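Local coordinates for putative cell surface protein (Streptococcus pyogenes, PDB 4OFQ), which probably serves as a streptococcal adhesin of the antigen I/II family, its C-terminal region forming part of the surface-anchored stalk, at residues 43-48 and 147-152; 114-119 and 171-176. One frame throughout, in Å; residues are numbered along the deposited sequence.

Contact 1: residues 43-48 and 147-152; sequences AKQDFD and LDITYN
Y151 and Q45 meet through their polar ends on the core-facing side of an antiparallel strand pair, in one layer of the beta sandwich. The phenol OH of Y151 donates to OE1 of Q45 at 2.6 Å, reaching the oxygen from above the amide's carbonyl plane, 38° out of it, with ring and amide planes turned 43° apart. OE1 in turn lies at the edge of the Y151 ring, near its plane. Q45 gets there because its CG stands anti to the backbone N (chi1 -180°) and the chain stays extended beyond it, running alongside I149, whose CB is 3.4 Å from OE1. F47 crosses that isoleucine at a slant, its CE2 3.7 Å from I149 CG1, while the carbonyl O of L147 sits at the edge of the F47 ring, near its plane.

Where regular pairing ends, D148 takes over. Its OD1 accepts a hydrogen bond of 2.8 Å from the backbone N of F47, on its anti side and tilted out of the carboxylate plane, and a weak one from D48 N, which also closes an Asx turn onto D46 OD1. D46 OD2 is held by the backbone N of Q15. Water 1 donates to D46 OD1 and D148 OD2 and accepts from K44 NZ, a bridge that probably eases the repulsion between the acids.

The backbones pair A43 with Y151 and Q45 with I149 as hydrogen-bonded pairs. Strand 80-87 flanks strand 149-157 on its other edge; Y66 stacks on Y151, W130 meets it edge-to-face, and F138 and V143 of helix 135-143 pack against F47.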
ATOM      1  N   ALA A  43       1.734  17.424   2.435  1.00 12.95           N
ATOM      2  CA  ALA A  43       2.839  18.151   1.843  1.00 11.31           C
ATOM      3  C   ALA A  43       2.772  19.598   2.289  1.00 12.04           C
ATOM      4  O   ALA A  43       1.674  20.173   2.389  1.00 12.47           O
ATOM      5  CB  ALA A  43       2.786  18.066   0.321  1.00 10.88           C
ATOM      6  N   LYS A  44       3.936  20.178   2.559  1.00 12.00           N
ATOM      7  CA  LYS A  44       4.013  21.581   2.954  1.00 12.01           C
ATOM      8  C   LYS A  44       4.659  22.433   1.873  1.00 14.46           C
ATOM      9  O   LYS A  44       5.699  22.069   1.320  1.00 12.30           O
ATOM     10  CB  LYS A  44       4.805  21.750   4.259  1.00 13.43           C
ATOM     11  CG  LYS A  44       5.037  23.226   4.637  1.00 22.21           C
ATOM     12  CD  LYS A  44       5.754  23.391   5.979  1.00 23.44           C
ATOM     13  CE  LYS A  44       7.238  23.140   5.842  1.00 27.27           C
ATOM     14  NZ  LYS A  44       7.978  23.398   7.114  1.00 30.74           N
ATOM     15  N   GLN A  45       4.033  23.576   1.602  1.00 12.23           N
ATOM     16  CA  GLN A  45       4.576  24.619   0.739  1.00 12.56           C
ATOM     17  C   GLN A  45       5.039  25.718   1.689  1.00 13.42           C
ATOM     18  O   GLN A  45       4.221  26.370   2.342  1.00 15.49           O
ATOM     19  CB  GLN A  45       3.478  25.114  -0.213  1.00 12.98           C
ATOM     20  CG  GLN A  45       3.851  26.222  -1.216  1.00 12.53           C
ATOM     21  CD  GLN A  45       2.758  26.401  -2.279  1.00 15.23           C
ATOM     22  OE1 GLN A  45       1.600  26.025  -2.060  1.00 13.32           O
ATOM     23  NE2 GLN A  45       3.124  26.963  -3.436  1.00 14.00           N
ATOM     24  N   ASP A  46       6.358  25.904   1.775  1.00 14.07           N
ATOM     25  CA  ASP A  46       6.987  26.654   2.858  1.00 15.02           C
ATOM     26  C   ASP A  46       7.182  28.127   2.503  1.00 20.82           C
ATOM     27  O   ASP A  46       7.999  28.463   1.650  1.00 16.42           O
ATOM     28  CB  ASP A  46       8.344  26.002   3.165  1.00 15.57           C
ATOM     29  CG  ASP A  46       9.114  26.692   4.284  1.00 19.11           C
ATOM     30  OD1 ASP A  46       8.564  27.559   4.994  1.00 18.28           O
ATOM     31  OD2 ASP A  46      10.296  26.329   4.464  1.00 17.40           O
ATOM     32  N   PHE A  47       6.456  29.005   3.182  1.00 15.97           N
ATOM     33  CA  PHE A  47       6.545  30.435   2.896  1.00 16.62           C
ATOM     34  C   PHE A  47       7.115  31.210   4.069  1.00 17.76           C
ATOM     35  O   PHE A  47       7.263  32.425   4.003  1.00 18.48           O
ATOM     36  CB  PHE A  47       5.173  31.007   2.552  1.00 16.27           C
ATOM     37  CG  PHE A  47       4.653  30.574   1.208  1.00 17.06           C
ATOM     38  CD1 PHE A  47       5.524  30.327   0.162  1.00 15.31           C
ATOM     39  CD2 PHE A  47       3.290  30.424   0.995  1.00 14.87           C
ATOM     40  CE1 PHE A  47       5.042  29.928  -1.088  1.00 14.66           C
ATOM     41  CE2 PHE A  47       2.804  30.033  -0.249  1.00 18.34           C
ATOM     42  CZ  PHE A  47       3.679  29.785  -1.288  1.00 15.56           C
ATOM     43  N   ASP A  48       7.432  30.498   5.142  1.00 21.62           N
ATOM     44  CA  ASP A  48       7.896  31.127   6.373  1.00 22.62           C
ATOM     45  C   ASP A  48       8.976  32.205   6.173  1.00 27.53           C
ATOM     46  O   ASP A  48       8.888  33.290   6.750  1.00 24.43           O
ATOM     47  CB  ASP A  48       8.370  30.059   7.359  1.00 23.32           C
ATOM     48  CG  ASP A  48       8.774  30.645   8.685  1.00 31.63           C
ATOM     49  OD1 ASP A  48       7.879  31.075   9.436  1.00 37.45           O
ATOM     50  OD2 ASP A  48       9.983  30.680   8.969  1.00 36.18           O
ATOM     51  N   LEU A 147       2.491  32.437   5.459  1.00 19.02           N
ATOM     52  CA  LEU A 147       1.486  31.421   5.730  1.00 17.07           C
ATOM     53  C   LEU A 147       1.673  30.206   4.826  1.00 16.80           C
ATOM     54  O   LEU A 147       1.316  30.242   3.641  1.00 15.36           O
ATOM     55  CB  LEU A 147       0.081  32.011   5.554  1.00 17.22           C
ATOM     56  CG  LEU A 147      -0.285  33.186   6.470  1.00 18.47           C
ATOM     57  CD1 LEU A 147      -1.600  33.853   6.067  1.00 18.73           C
ATOM     58  CD2 LEU A 147      -0.370  32.689   7.900  1.00 21.00           C
ATOM     59  N   ASP A 148       2.225  29.135   5.389  1.00 16.06           N
ATOM     60  CA  ASP A 148       2.445  27.902   4.635  1.00 19.80           C
ATOM     61  C   ASP A 148       1.145  27.331   4.070  1.00 17.13           C
ATOM     62  O   ASP A 148       0.072  27.501   4.643  1.00 15.10           O
ATOM     63  CB  ASP A 148       3.088  26.818   5.507  1.00 16.20           C
ATOM     64  CG  ASP A 148       4.474  27.191   6.011  1.00 22.83           C
ATOM     65  OD1 ASP A 148       5.118  28.118   5.461  1.00 20.47           O
ATOM     66  OD2 ASP A 148       4.920  26.527   6.972  1.00 24.95           O
ATOM     67  N   ILE A 149       1.259  26.632   2.951  1.00 16.22           N
ATOM     68  CA  ILE A 149       0.125  25.912   2.392  1.00 16.12           C
ATOM     69  C   ILE A 149       0.334  24.427   2.645  1.00 15.68           C
ATOM     70  O   ILE A 149       1.434  23.908   2.438  1.00 13.49           O
ATOM     71  CB  ILE A 149      -0.030  26.168   0.878  1.00 12.21           C
ATOM     72  CG1 ILE A 149       0.116  27.665   0.554  1.00 12.82           C
ATOM     73  CG2 ILE A 149      -1.385  25.620   0.384  1.00 11.77           C
ATOM     74  CD1 ILE A 149      -0.910  28.555   1.253  1.00 18.82           C
ATOM     75  N   THR A 150      -0.719  23.751   3.108  1.00 14.11           N
ATOM     76  CA  THR A 150      -0.664  22.317   3.379  1.00 15.15           C
ATOM     77  C   THR A 150      -1.571  21.550   2.416  1.00 14.61           C
ATOM     78  O   THR A 150      -2.777  21.819   2.334  1.00 11.73           O
ATOM     79  CB  THR A 150      -1.065  22.008   4.835  1.00 13.41           C
ATOM     80  OG1 THR A 150      -0.170  22.693   5.726  1.00 15.95           O
ATOM     81  CG2 THR A 150      -1.014  20.496   5.111  1.00 14.37           C
ATOM     82  N   TYR A 151      -0.977  20.606   1.693  1.00 13.45           N
ATOM     83  CA  TYR A 151      -1.702  19.789   0.727  1.00 11.97           C
ATOM     84  C   TYR A 151      -1.926  18.410   1.339  1.00 17.25           C
ATOM     85  O   TYR A 151      -0.990  17.778   1.823  1.00 13.75           O
ATOM     86  CB  TYR A 151      -0.906  19.649  -0.581  1.00 11.24           C
ATOM     87  CG  TYR A 151      -0.645  20.938  -1.352  1.00 12.56           C
ATOM     88  CD1 TYR A 151       0.208  21.915  -0.848  1.00 10.22           C
ATOM     89  CD2 TYR A 151      -1.227  21.159  -2.599  1.00 13.51           C
ATOM     90  CE1 TYR A 151       0.456  23.100  -1.556  1.00 10.85           C
ATOM     91  CE2 TYR A 151      -0.976  22.334  -3.325  1.00 12.22           C
ATOM     92  CZ  TYR A 151      -0.138  23.301  -2.796  1.00 10.36           C
ATOM     93  OH  TYR A 151       0.118  24.482  -3.496  1.00 14.15           O
ATOM     94  N   ASN A 152      -3.169  17.945   1.324  1.00 11.50           N
ATOM     95  CA  ASN A 152      -3.469  16.606   1.817  1.00 10.93           C
ATOM     96  C   ASN A 152      -3.987  15.785   0.641  1.00 14.22           C
ATOM     97  O   ASN A 152      -5.076  16.049   0.137  1.00  9.05           O
ATOM     98  CB  ASN A 152      -4.512  16.698   2.925  1.00  9.89           C
ATOM     99  CG  ASN A 152      -4.639  15.418   3.705  1.00 13.29           C
ATOM    100  OD1 ASN A 152      -5.006  14.382   3.158  1.00 11.53           O
ATOM    101  ND2 ASN A 152      -4.370  15.490   5.004  1.00 18.82           N
TER
HETATM  102  O   HOH W   1       7.593  26.292   7.186  1.00 18.19           O

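Contact 2: residues 114-119 and 171-176; sequences ALIKAS and YQIDFG
The carbonyl O of I116 is gripped twice by S119, by its hydroxyl at 2.6 Å from OG and by its backbone N at 3.2 Å, both coming from the same face of the carbonyl plane. The hydroxyl donates from a position tilted 25° from that plane. A chi1 of 71° sets OG between the backbone N and the carbonyl carbon of S119, folding it back toward I116 in helix 110-119; OG also bonds to the backbone N of I121.

Across the contact the same serine lies closest to I173, by van der Waals packing. CD1 of the isoleucine lies 3.7 Å from S119 OG, and its CG2 branch comes 3.8 Å from S119 CB, so both arms of I173 rest against one small side chain. I116 meets I173 at about a right angle and more loosely, CG1 to CD1 at 4.1 Å.

G176 completes the contact through its backbone. Its carbonyl O receives a CA-H...O contact from S119, the CA lying 3.4 Å away, and a hydrogen bond from water 2, which also donates to L115 O at 2.8 Å. The chain turns at G176 with a positive phi, and L115 CD2 comes up to its CA. On the far side of the strand, Q172 NE2 reaches the syn lone pair of D174 OD2, an oxygen that Y50 OH also bonds.

Helix 110-119 thus covers the mixed sheet, with L115 on I65 and I116 on F127 and M129. Between the two segments themselves the link is van der Waals packing, one CA-H...O contact and a bridging water; a backbone hydrogen bond from S119 to G178 ties the parts directly just beyond. OG and CB of S119 both lie against I173, the hydroxyl's polar demand being met by I116 O and I121 N.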
ATOM      1  N   ALA A 114       9.031  26.816 -19.287  1.00 22.99           N
ATOM      2  CA  ALA A 114      10.194  27.681 -19.138  1.00 22.15           C
ATOM      3  C   ALA A 114      10.477  27.981 -17.664  1.00 23.52           C
ATOM      4  O   ALA A 114      11.632  28.007 -17.236  1.00 21.51           O
ATOM      5  CB  ALA A 114      10.001  28.971 -19.924  1.00 22.46           C
ATOM      6  N   LEU A 115       9.418  28.214 -16.895  1.00 24.25           N
ATOM      7  CA  LEU A 115       9.541  28.402 -15.450  1.00 24.37           C
ATOM      8  C   LEU A 115      10.190  27.203 -14.757  1.00 21.47           C
ATOM      9  O   LEU A 115      11.112  27.366 -13.962  1.00 22.42           O
ATOM     10  CB  LEU A 115       8.177  28.703 -14.821  1.00 22.39           C
ATOM     11  CG  LEU A 115       7.744  30.168 -14.923  1.00 33.24           C
ATOM     12  CD1 LEU A 115       6.318  30.357 -14.428  1.00 31.47           C
ATOM     13  CD2 LEU A 115       8.700  31.062 -14.144  1.00 37.94           C
ATOM     14  N   ILE A 116       9.704  26.003 -15.054  1.00 18.04           N
ATOM     15  CA  ILE A 116      10.321  24.790 -14.522  1.00 23.25           C
ATOM     16  C   ILE A 116      11.803  24.673 -14.907  1.00 23.33           C
ATOM     17  O   ILE A 116      12.652  24.404 -14.048  1.00 22.50           O
ATOM     18  CB  ILE A 116       9.531  23.528 -14.944  1.00 22.27           C
ATOM     19  CG1 ILE A 116       8.171  23.522 -14.249  1.00 22.52           C
ATOM     20  CG2 ILE A 116      10.310  22.259 -14.610  1.00 17.96           C
ATOM     21  CD1 ILE A 116       7.221  22.443 -14.746  1.00 25.48           C
ATOM     22  N   LYS A 117      12.104  24.901 -16.184  1.00 20.27           N
ATOM     23  CA  LYS A 117      13.474  24.805 -16.705  1.00 29.61           C
ATOM     24  C   LYS A 117      14.447  25.721 -15.972  1.00 27.62           C
ATOM     25  O   LYS A 117      15.568  25.330 -15.631  1.00 26.15           O
ATOM     26  CB  LYS A 117      13.515  25.164 -18.195  1.00 44.91           C
ATOM     27  CG  LYS A 117      13.047  24.068 -19.140  1.00 57.54           C
ATOM     28  CD  LYS A 117      14.198  23.173 -19.580  1.00 64.38           C
ATOM     29  CE  LYS A 117      13.738  22.139 -20.605  1.00 69.43           C
ATOM     30  NZ  LYS A 117      12.640  21.256 -20.088  1.00 70.21           N
ATOM     31  N   ALA A 118      14.019  26.952 -15.746  1.00 24.25           N
ATOM     32  CA  ALA A 118      14.910  27.964 -15.195  1.00 25.32           C
ATOM     33  C   ALA A 118      15.000  27.893 -13.673  1.00 32.45           C
ATOM     34  O   ALA A 118      15.816  28.583 -13.067  1.00 30.78           O
ATOM     35  CB  ALA A 118      14.468  29.341 -15.640  1.00 24.88           C
ATOM     36  N   SER A 119      14.173  27.047 -13.062  1.00 21.18           N
ATOM     37  CA  SER A 119      14.074  27.002 -11.600  1.00 20.45           C
ATOM     38  C   SER A 119      15.165  26.188 -10.899  1.00 30.34           C
ATOM     39  O   SER A 119      15.433  26.398  -9.716  1.00 30.29           O
ATOM     40  CB  SER A 119      12.717  26.446 -11.192  1.00 18.87           C
ATOM     41  OG  SER A 119      12.653  25.064 -11.486  1.00 19.16           O
ATOM     42  N   TYR A 171       8.238  19.749  -5.016  1.00 13.43           N
ATOM     43  CA  TYR A 171       9.102  20.856  -5.342  1.00 13.24           C
ATOM     44  C   TYR A 171       8.276  22.116  -5.181  1.00 17.15           C
ATOM     45  O   TYR A 171       7.050  22.093  -5.285  1.00 14.93           O
ATOM     46  CB  TYR A 171       9.555  20.774  -6.792  1.00 18.74           C
ATOM     47  CG  TYR A 171      10.358  19.546  -7.140  1.00 19.51           C
ATOM     48  CD1 TYR A 171      11.673  19.422  -6.728  1.00 24.83           C
ATOM     49  CD2 TYR A 171       9.821  18.534  -7.924  1.00 25.36           C
ATOM     50  CE1 TYR A 171      12.417  18.314  -7.067  1.00 29.89           C
ATOM     51  CE2 TYR A 171      10.566  17.414  -8.259  1.00 24.14           C
ATOM     52  CZ  TYR A 171      11.862  17.315  -7.825  1.00 31.17           C
ATOM     53  OH  TYR A 171      12.624  16.214  -8.147  1.00 45.28           O
ATOM     54  N   GLN A 172       8.960  23.225  -4.963  1.00 14.80           N
ATOM     55  CA  GLN A 172       8.314  24.513  -4.777  1.00 15.71           C
ATOM     56  C   GLN A 172       9.075  25.509  -5.640  1.00 19.37           C
ATOM     57  O   GLN A 172      10.309  25.528  -5.616  1.00 15.42           O
ATOM     58  CB  GLN A 172       8.458  24.860  -3.308  1.00 26.87           C
ATOM     59  CG  GLN A 172       7.876  26.138  -2.835  1.00 28.86           C
ATOM     60  CD  GLN A 172       7.976  26.232  -1.325  1.00 24.00           C
ATOM     61  OE1 GLN A 172       7.768  25.236  -0.616  1.00 13.95           O
ATOM     62  NE2 GLN A 172       8.302  27.414  -0.824  1.00 16.81           N
ATOM     63  N   ILE A 173       8.355  26.307  -6.433  1.00 15.33           N
ATOM     64  CA  ILE A 173       9.000  27.323  -7.259  1.00 15.67           C
ATOM     65  C   ILE A 173       8.383  28.676  -6.939  1.00 15.50           C
ATOM     66  O   ILE A 173       7.223  28.928  -7.271  1.00 17.79           O
ATOM     67  CB  ILE A 173       8.870  27.045  -8.780  1.00 15.46           C
ATOM     68  CG1 ILE A 173       9.311  25.614  -9.119  1.00 17.43           C
ATOM     69  CG2 ILE A 173       9.661  28.078  -9.591  1.00 19.96           C
ATOM     70  CD1 ILE A 173       9.032  25.231 -10.571  1.00 16.38           C
ATOM     71  N   ASP A 174       9.166  29.527  -6.279  1.00 16.29           N
ATOM     72  CA  ASP A 174       8.709  30.829  -5.828  1.00 16.59           C
ATOM     73  C   ASP A 174       9.514  31.896  -6.557  1.00 17.68           C
ATOM     74  O   ASP A 174      10.746  31.859  -6.560  1.00 18.49           O
ATOM     75  CB  ASP A 174       8.942  30.992  -4.324  1.00 16.77           C
ATOM     76  CG  ASP A 174       8.431  29.812  -3.516  1.00 20.49           C
ATOM     77  OD1 ASP A 174       7.361  29.270  -3.871  1.00 20.06           O
ATOM     78  OD2 ASP A 174       9.096  29.440  -2.521  1.00 20.45           O
ATOM     79  N   PHE A 175       8.813  32.846  -7.160  1.00 17.81           N
ATOM     80  CA  PHE A 175       9.448  33.907  -7.923  1.00 18.89           C
ATOM     81  C   PHE A 175      10.409  33.329  -8.959  1.00 19.56           C
ATOM     82  O   PHE A 175      11.428  33.953  -9.256  1.00 20.54           O
ATOM     83  CB  PHE A 175      10.260  34.851  -7.012  1.00 19.84           C
ATOM     84  CG  PHE A 175       9.596  35.181  -5.708  1.00 23.81           C
ATOM     85  CD1 PHE A 175       8.602  36.149  -5.642  1.00 21.18           C
ATOM     86  CD2 PHE A 175       9.997  34.554  -4.537  1.00 21.11           C
ATOM     87  CE1 PHE A 175       8.000  36.463  -4.430  1.00 20.22           C
ATOM     88  CE2 PHE A 175       9.403  34.862  -3.320  1.00 19.60           C
ATOM     89  CZ  PHE A 175       8.405  35.820  -3.265  1.00 22.15           C
ATOM     90  N   GLY A 176      10.106  32.135  -9.467  1.00 19.19           N
ATOM     91  CA  GLY A 176      10.994  31.438 -10.385  1.00 22.12           C
ATOM     92  C   GLY A 176      12.135  30.654  -9.744  1.00 24.67           C
ATOM     93  O   GLY A 176      12.894  29.979 -10.446  1.00 23.64           O
TER
HETATM   94  O   HOH W   2      12.127  29.782 -13.105  1.00 26.69           O

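In the fold
Contacts 1 and 2 lie about 17 Å apart, centre to centre, in the same N-terminal half of this elongated two-part molecule. Their segments alternate along the chain: 43-48, 114-119, 147-152, 171-176. Contact 1 belongs to the antiparallel sheet holding strands 38-45 and 149-157; contact 2 packs helix 110-119 against strand 164-174 of the mixed sheet. These sheets form the two layers of a beta sandwich, bridged where D46 O probably accepts a hydrogen bond from Q172 NE2 at 2.7 Å and F47 packs on D174. Strand 164-174 thus has one face turned to contact 1 and the other to the helix. Together the contacts join both layers and a covering helix at one end of what is probably an adhesin stalk.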